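Local coordinates for protein AlkD2 (Streptococcus mutans, PDB 6M9M) that binds inosine-5'-monophosphate and belongs to the HEAT-like repeat family of DNA glycosylases, though its own function is unknown, at residues A[47-60]-A[79-93]. Numbering follows the deposited sequence.
With IMP (inosinic acid), chain B.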
loop_
_atom_site.group_PDB
_atom_site.type_symbol
_atom_site.label_atom_id
_atom_site.label_comp_id
_atom_site.label_asym_id
_atom_site.label_seq_id
_atom_site.Cartn_x
_atom_site.Cartn_y
_atom_site.Cartn_z
ATOM N N TYR A 47 -1.384 -2.328 -17.859
ATOM C CA TYR A 47 -0.492 -2.995 -16.917
ATOM C C TYR A 47 0.485 -3.927 -17.628
ATOM O O TYR A 47 1.540 -4.241 -17.070
ATOM C CB TYR A 47 -1.283 -3.703 -15.786
ATOM C CG TYR A 47 -0.312 -4.206 -14.732
ATOM C CD1 TYR A 47 0.365 -3.305 -13.916
ATOM C CD2 TYR A 47 0.002 -5.552 -14.621
ATOM C CE1 TYR A 47 1.320 -3.730 -13.021
ATOM C CE2 TYR A 47 0.947 -5.981 -13.702
ATOM C CZ TYR A 47 1.621 -5.064 -12.928
ATOM O OH TYR A 47 2.578 -5.497 -12.040
ATOM N N GLN A 48 0.193 -4.334 -18.858
ATOM C CA GLN A 48 1.148 -5.129 -19.608
ATOM C C GLN A 48 2.250 -4.312 -20.265
ATOM O O GLN A 48 3.183 -4.899 -20.823
ATOM C CB GLN A 48 0.432 -5.944 -20.664
ATOM C CG GLN A 48 -0.302 -7.117 -20.061
ATOM C CD GLN A 48 0.577 -7.908 -19.093
ATOM O OE1 GLN A 48 1.642 -8.405 -19.480
ATOM N NE2 GLN A 48 0.153 -7.989 -17.820
ATOM N N SER A 49 2.189 -2.993 -20.195
ATOM C CA SER A 49 3.205 -2.170 -20.828
ATOM C C SER A 49 4.584 -2.451 -20.250
ATOM O O SER A 49 4.744 -2.675 -19.048
ATOM C CB SER A 49 2.856 -0.704 -20.598
ATOM O OG SER A 49 3.842 0.150 -21.144
ATOM N N ASP A 50 5.595 -2.407 -21.113
ATOM C CA ASP A 50 6.983 -2.429 -20.669
ATOM C C ASP A 50 7.479 -1.047 -20.240
ATOM O O ASP A 50 8.657 -0.905 -19.900
ATOM C CB ASP A 50 7.903 -3.065 -21.717
ATOM C CG ASP A 50 7.937 -2.316 -23.024
ATOM O OD1 ASP A 50 7.364 -1.210 -23.108
ATOM O OD2 ASP A 50 8.550 -2.852 -23.978
ATOM N N VAL A 51 6.596 -0.056 -20.200
ATOM C CA VAL A 51 6.907 1.273 -19.682
ATOM C C VAL A 51 6.375 1.329 -18.257
ATOM O O VAL A 51 5.157 1.334 -18.043
ATOM C CB VAL A 51 6.302 2.372 -20.568
ATOM C CG1 VAL A 51 6.571 3.739 -19.979
ATOM C CG2 VAL A 51 6.865 2.262 -21.997
ATOM N N TYR A 52 7.269 1.363 -17.263
ATOM C CA TYR A 52 6.804 1.207 -15.880
ATOM C C TYR A 52 5.876 2.348 -15.463
ATOM O O TYR A 52 4.977 2.151 -14.641
ATOM C CB TYR A 52 7.969 1.024 -14.908
ATOM C CG TYR A 52 8.709 2.291 -14.508
ATOM C CD1 TYR A 52 8.194 3.145 -13.549
ATOM C CD2 TYR A 52 9.932 2.626 -15.086
ATOM C CE1 TYR A 52 8.857 4.303 -13.188
ATOM C CE2 TYR A 52 10.603 3.767 -14.720
ATOM C CZ TYR A 52 10.073 4.607 -13.770
ATOM O OH TYR A 52 10.747 5.751 -13.410
ATOM N N GLN A 53 6.054 3.542 -16.034
ATOM C CA GLN A 53 5.173 4.652 -15.707
ATOM C C GLN A 53 3.740 4.397 -16.165
ATOM O O GLN A 53 2.795 4.854 -15.515
ATOM C CB GLN A 53 5.712 5.949 -16.315
ATOM C CG GLN A 53 7.096 6.380 -15.819
ATOM C CD GLN A 53 8.234 5.885 -16.691
ATOM O OE1 GLN A 53 8.117 4.855 -17.353
ATOM N NE2 GLN A 53 9.355 6.610 -16.679
ATOM N N VAL A 54 3.555 3.673 -17.273
ATOM C CA VAL A 54 2.214 3.286 -17.706
ATOM C C VAL A 54 1.642 2.212 -16.785
ATOM O O VAL A 54 0.444 2.213 -16.485
ATOM C CB VAL A 54 2.233 2.873 -19.188
ATOM C CG1 VAL A 54 0.880 2.343 -19.634
ATOM C CG2 VAL A 54 2.622 4.059 -20.053
ATOM N N ARG A 55 2.494 1.314 -16.273
ATOM C CA ARG A 55 2.019 0.385 -15.256
ATOM C C ARG A 55 1.607 1.114 -13.980
ATOM O O ARG A 55 0.641 0.714 -13.330
ATOM C CB ARG A 55 3.062 -0.692 -14.966
ATOM C CG ARG A 55 3.444 -1.513 -16.184
ATOM C CD ARG A 55 3.972 -2.871 -15.814
ATOM N NE ARG A 55 5.136 -2.853 -14.929
ATOM C CZ ARG A 55 6.384 -2.662 -15.342
ATOM N NH1 ARG A 55 6.642 -2.428 -16.626
ATOM N NH2 ARG A 55 7.380 -2.697 -14.473
ATOM N N MET A 56 2.315 2.189 -13.613
ATOM C CA MET A 56 1.884 3.011 -12.481
ATOM C C MET A 56 0.475 3.546 -12.701
ATOM O O MET A 56 -0.386 3.434 -11.824
ATOM C CB MET A 56 2.863 4.162 -12.262
ATOM C CG MET A 56 4.228 3.767 -11.710
ATOM S SD MET A 56 5.450 5.097 -11.738
ATOM C CE MET A 56 4.595 6.367 -10.829
ATOM N N TYR A 57 0.236 4.143 -13.869
ATOM C CA TYR A 57 -1.102 4.592 -14.261
ATOM C C TYR A 57 -2.127 3.471 -14.103
ATOM O O TYR A 57 -3.210 3.669 -13.542
ATOM C CB TYR A 57 -1.020 5.108 -15.704
ATOM C CG TYR A 57 -2.331 5.236 -16.428
ATOM C CD1 TYR A 57 -2.844 4.170 -17.136
ATOM C CD2 TYR A 57 -3.064 6.418 -16.400
ATOM C CE1 TYR A 57 -4.037 4.264 -17.815
ATOM C CE2 TYR A 57 -4.269 6.524 -17.085
ATOM C CZ TYR A 57 -4.755 5.432 -17.778
ATOM O OH TYR A 57 -5.940 5.479 -18.471
ATOM N N ALA A 58 -1.790 2.277 -14.596
ATOM C CA ALA A 58 -2.712 1.149 -14.536
ATOM C C ALA A 58 -3.040 0.764 -13.102
ATOM O O ALA A 58 -4.182 0.389 -12.803
ATOM C CB ALA A 58 -2.109 -0.051 -15.263
ATOM N N VAL A 59 -2.042 0.801 -12.216
ATOM C CA VAL A 59 -2.269 0.434 -10.820
ATOM C C VAL A 59 -3.121 1.477 -10.111
ATOM O O VAL A 59 -3.956 1.128 -9.267
ATOM C CB VAL A 59 -0.943 0.113 -10.112
ATOM C CG1 VAL A 59 -1.173 -0.222 -8.654
ATOM C CG2 VAL A 59 -0.244 -1.054 -10.824
ATOM N N PHE A 60 -2.955 2.764 -10.440
ATOM C CA PHE A 60 -3.910 3.746 -9.931
ATOM C C PHE A 60 -5.330 3.395 -10.384
ATOM O O PHE A 60 -6.283 3.479 -9.600
ATOM C CB PHE A 60 -3.544 5.183 -10.343
ATOM C CG PHE A 60 -2.419 5.797 -9.537
ATOM C CD1 PHE A 60 -2.566 6.011 -8.177
ATOM C CD2 PHE A 60 -1.237 6.192 -10.142
ATOM C CE1 PHE A 60 -1.538 6.585 -7.432
ATOM C CE2 PHE A 60 -0.216 6.772 -9.402
ATOM C CZ PHE A 60 -0.370 6.973 -8.048
ATOM N N VAL A 79 0.070 -7.699 -9.259
ATOM C CA VAL A 79 0.825 -6.447 -9.223
ATOM C C VAL A 79 1.954 -6.557 -8.203
ATOM O O VAL A 79 3.027 -5.958 -8.375
ATOM C CB VAL A 79 -0.107 -5.249 -8.952
ATOM C CG1 VAL A 79 0.714 -3.973 -8.860
ATOM C CG2 VAL A 79 -1.168 -5.139 -10.042
ATOM N N SER A 80 1.726 -7.299 -7.114
ATOM C CA SER A 80 2.737 -7.503 -6.095
ATOM C C SER A 80 3.995 -8.185 -6.613
ATOM O O SER A 80 5.015 -8.111 -5.921
ATOM C CB SER A 80 2.130 -8.315 -4.962
ATOM O OG SER A 80 1.637 -9.538 -5.470
ATOM N N LYS A 81 3.969 -8.795 -7.806
ATOM C CA LYS A 81 5.160 -9.377 -8.426
ATOM C C LYS A 81 5.995 -8.360 -9.205
ATOM O O LYS A 81 7.070 -8.708 -9.699
ATOM C CB LYS A 81 4.770 -10.525 -9.367
ATOM C CG LYS A 81 4.078 -11.683 -8.688
ATOM C CD LYS A 81 3.482 -12.633 -9.750
ATOM C CE LYS A 81 2.848 -13.843 -9.121
ATOM N NZ LYS A 81 2.135 -14.653 -10.123
ATOM N N ASP A 82 5.543 -7.120 -9.337
ATOM C CA ASP A 82 6.230 -6.172 -10.207
ATOM C C ASP A 82 7.655 -5.938 -9.725
ATOM O O ASP A 82 7.886 -5.719 -8.531
ATOM C CB ASP A 82 5.443 -4.857 -10.235
ATOM C CG ASP A 82 5.693 -4.064 -11.494
ATOM O OD1 ASP A 82 6.821 -3.548 -11.652
ATOM O OD2 ASP A 82 4.769 -3.980 -12.330
ATOM N N ASN A 83 8.608 -5.977 -10.658
ATOM C CA ASN A 83 10.013 -5.780 -10.312
ATOM C C ASN A 83 10.424 -4.320 -10.234
ATOM O O ASN A 83 11.598 -4.042 -9.985
ATOM C CB ASN A 83 10.938 -6.565 -11.253
ATOM C CG ASN A 83 10.964 -6.031 -12.660
ATOM O OD1 ASN A 83 10.541 -4.911 -12.914
ATOM N ND2 ASN A 83 11.519 -6.817 -13.580
ATOM N N ASN A 84 9.500 -3.388 -10.376
ATOM C CA ASN A 84 9.818 -1.970 -10.334
ATOM C C ASN A 84 9.326 -1.368 -9.021
ATOM O O ASN A 84 8.136 -1.430 -8.708
ATOM C CB ASN A 84 9.203 -1.258 -11.536
ATOM C CG ASN A 84 9.500 0.210 -11.541
ATOM O OD1 ASN A 84 8.876 0.980 -10.812
ATOM N ND2 ASN A 84 10.471 0.611 -12.360
ATOM N N TRP A 85 10.239 -0.738 -8.276
ATOM C CA TRP A 85 9.893 -0.260 -6.947
ATOM C C TRP A 85 8.916 0.903 -6.995
ATOM O O TRP A 85 8.165 1.101 -6.033
ATOM C CB TRP A 85 11.155 0.076 -6.141
ATOM C CG TRP A 85 11.924 1.277 -6.594
ATOM C CD1 TRP A 85 13.022 1.295 -7.404
ATOM C CD2 TRP A 85 11.664 2.646 -6.242
ATOM N NE1 TRP A 85 13.457 2.583 -7.579
ATOM C CE2 TRP A 85 12.644 3.433 -6.880
ATOM C CE3 TRP A 85 10.703 3.283 -5.443
ATOM C CZ2 TRP A 85 12.692 4.820 -6.749
ATOM C CZ3 TRP A 85 10.749 4.661 -5.326
ATOM C CH2 TRP A 85 11.734 5.413 -5.976
ATOM N N ARG A 86 8.915 1.697 -8.072
ATOM C CA ARG A 86 7.949 2.796 -8.174
ATOM C C ARG A 86 6.539 2.259 -8.381
ATOM O O ARG A 86 5.575 2.814 -7.848
ATOM C CB ARG A 86 8.362 3.765 -9.276
ATOM C CG ARG A 86 9.629 4.521 -8.908
ATOM C CD ARG A 86 10.122 5.414 -10.047
ATOM N NE ARG A 86 11.334 6.158 -9.679
ATOM C CZ ARG A 86 11.349 7.260 -8.941
ATOM N NH1 ARG A 86 10.222 7.800 -8.508
ATOM N NH2 ARG A 86 12.501 7.832 -8.639
ATOM N N VAL A 87 6.395 1.175 -9.147
ATOM C CA VAL A 87 5.095 0.513 -9.258
ATOM C C VAL A 87 4.664 -0.028 -7.900
ATOM O O VAL A 87 3.490 0.072 -7.525
ATOM C CB VAL A 87 5.115 -0.587 -10.337
ATOM C CG1 VAL A 87 3.773 -1.302 -10.381
ATOM C CG2 VAL A 87 5.463 -0.014 -11.714
ATOM N N GLN A 88 5.605 -0.599 -7.137
ATOM C CA GLN A 88 5.268 -1.070 -5.789
ATOM C C GLN A 88 4.751 0.063 -4.902
ATOM O O GLN A 88 3.820 -0.135 -4.118
ATOM C CB GLN A 88 6.453 -1.766 -5.133
ATOM C CG GLN A 88 6.855 -3.054 -5.797
ATOM C CD GLN A 88 5.881 -4.194 -5.570
ATOM O OE1 GLN A 88 5.047 -4.153 -4.665
ATOM N NE2 GLN A 88 6.007 -5.240 -6.372
ATOM N N GLU A 89 5.331 1.261 -5.015
ATOM C CA GLU A 89 4.803 2.374 -4.238
ATOM C C GLU A 89 3.373 2.703 -4.646
ATOM O O GLU A 89 2.537 3.007 -3.796
ATOM C CB GLU A 89 5.680 3.613 -4.388
ATOM C CG GLU A 89 7.075 3.474 -3.793
ATOM C CD GLU A 89 7.094 3.252 -2.271
ATOM O OE1 GLU A 89 6.082 3.501 -1.570
ATOM O OE2 GLU A 89 8.131 2.797 -1.762
ATOM N N VAL A 90 3.060 2.620 -5.939
ATOM C CA VAL A 90 1.686 2.867 -6.375
ATOM C C VAL A 90 0.754 1.774 -5.868
ATOM O O VAL A 90 -0.390 2.054 -5.514
ATOM C CB VAL A 90 1.606 3.065 -7.897
ATOM C CG1 VAL A 90 0.161 3.288 -8.325
ATOM C CG2 VAL A 90 2.438 4.276 -8.287
ATOM N N LEU A 91 1.223 0.511 -5.813
ATOM C CA LEU A 91 0.387 -0.557 -5.248
ATOM C C LEU A 91 -0.061 -0.223 -3.825
ATOM O O LEU A 91 -1.220 -0.458 -3.466
ATOM C CB LEU A 91 1.115 -1.906 -5.291
ATOM C CG LEU A 91 0.374 -3.092 -4.676
ATOM C CD1 LEU A 91 -0.956 -3.359 -5.367
ATOM C CD2 LEU A 91 1.254 -4.336 -4.691
ATOM N N ALA A 92 0.846 0.302 -2.994
ATOM C CA ALA A 92 0.476 0.696 -1.641
ATOM C C ALA A 92 -0.621 1.757 -1.665
ATOM O O ALA A 92 -1.565 1.704 -0.863
ATOM C CB ALA A 92 1.720 1.195 -0.901
ATOM N N LYS A 93 -0.497 2.744 -2.558
ATOM C CA LYS A 93 -1.508 3.792 -2.673
ATOM C C LYS A 93 -2.834 3.232 -3.160
ATOM O O LYS A 93 -3.905 3.654 -2.699
ATOM C CB LYS A 93 -1.025 4.876 -3.635
ATOM C CG LYS A 93 0.195 5.620 -3.130
ATOM C CD LYS A 93 0.767 6.609 -4.122
ATOM C CE LYS A 93 2.142 7.094 -3.687
ATOM N NZ LYS A 93 2.067 7.877 -2.426
HETATM P P IMP B . 11.202 10.576 -6.127
HETATM O O1P IMP B . 11.147 12.086 -6.041
HETATM O O2P IMP B . 12.480 10.138 -6.798
HETATM O O3P IMP B . 9.957 10.061 -6.981
HETATM O "O5'" IMP B . 11.160 10.024 -4.643
HETATM C "C5'" IMP B . 11.137 8.630 -4.374
HETATM C "C4'" IMP B . 12.053 8.320 -3.223
HETATM O "O4'" IMP B . 11.900 7.093 -2.802
HETATM C "C3'" IMP B . 13.623 8.451 -3.709
HETATM O "O3'" IMP B . 14.435 9.087 -2.632
HETATM C "C2'" IMP B . 14.018 7.277 -3.900
HETATM O "O2'" IMP B . 15.514 7.224 -3.747
HETATM C "C1'" IMP B . 13.299 6.467 -2.747
HETATM N N9 IMP B . 13.191 5.159 -2.831
HETATM C C8 IMP B . 12.375 4.270 -2.211
HETATM N N7 IMP B . 12.714 3.029 -2.629
HETATM C C5 IMP B . 13.751 3.139 -3.498
HETATM C C6 IMP B . 14.458 2.154 -4.203
HETATM O O6 IMP B . 14.065 0.766 -4.018
HETATM N N1 IMP B . 15.451 2.498 -5.013
HETATM C C2 IMP B . 15.779 3.823 -5.153
HETATM N N3 IMP B . 15.083 4.787 -4.458
HETATM C C4 IMP B . 14.067 4.457 -3.627
HETATM O O HOH W 1 10.182 -3.034 -14.746
#
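Helices 52-60 and 85-93 run side by side in the same direction, 10° from parallel with axes 8.9 Å apart, and come nearest at Met-56 and Val-87. At the N-terminal end of the pair Arg-55 meets Asp-82 side-on, nearly coplanar: NE reaches OD2 at 2.9 Å and NH2 reaches OD1 at 3.0 Å, each on a syn lone pair. The bend at chi3 (-58°) brings the guanidinium round to this carboxylate, while NH1 donates to Ser-49 O, so three in-plane bonds fix its rotation. Asp-82 OD1 also accepts from Asn-84 N on its anti lone pair, an Asx turn. Asn-84 in turn caps helix 85-93 through OD1 and lays ND2 over one face of the Tyr-52 ring, 3.2 Å from CG. Deeper in, Val-59 is a knob among Val-79, Val-87, Val-90 and Leu-91, and Val-90 CG1 sits squarely over the Phe-60 ring, 3.5 Å from its centroid. Tyr-52 OH rests against CD of Arg-86; the extended chain of this arginine carries its guanidinium to the IMP phosphate, where NH1 donates to O3P and NH2 to O2P. One indole face of Trp-85 lies against the hypoxanthine. Such parallel helix packing, with helix 69-79 intervening in sequence, is characteristic of HEAT-like folds, here supplying Trp-85 and Arg-86 to the IMP pocket that His-18 and Gly-19 complete.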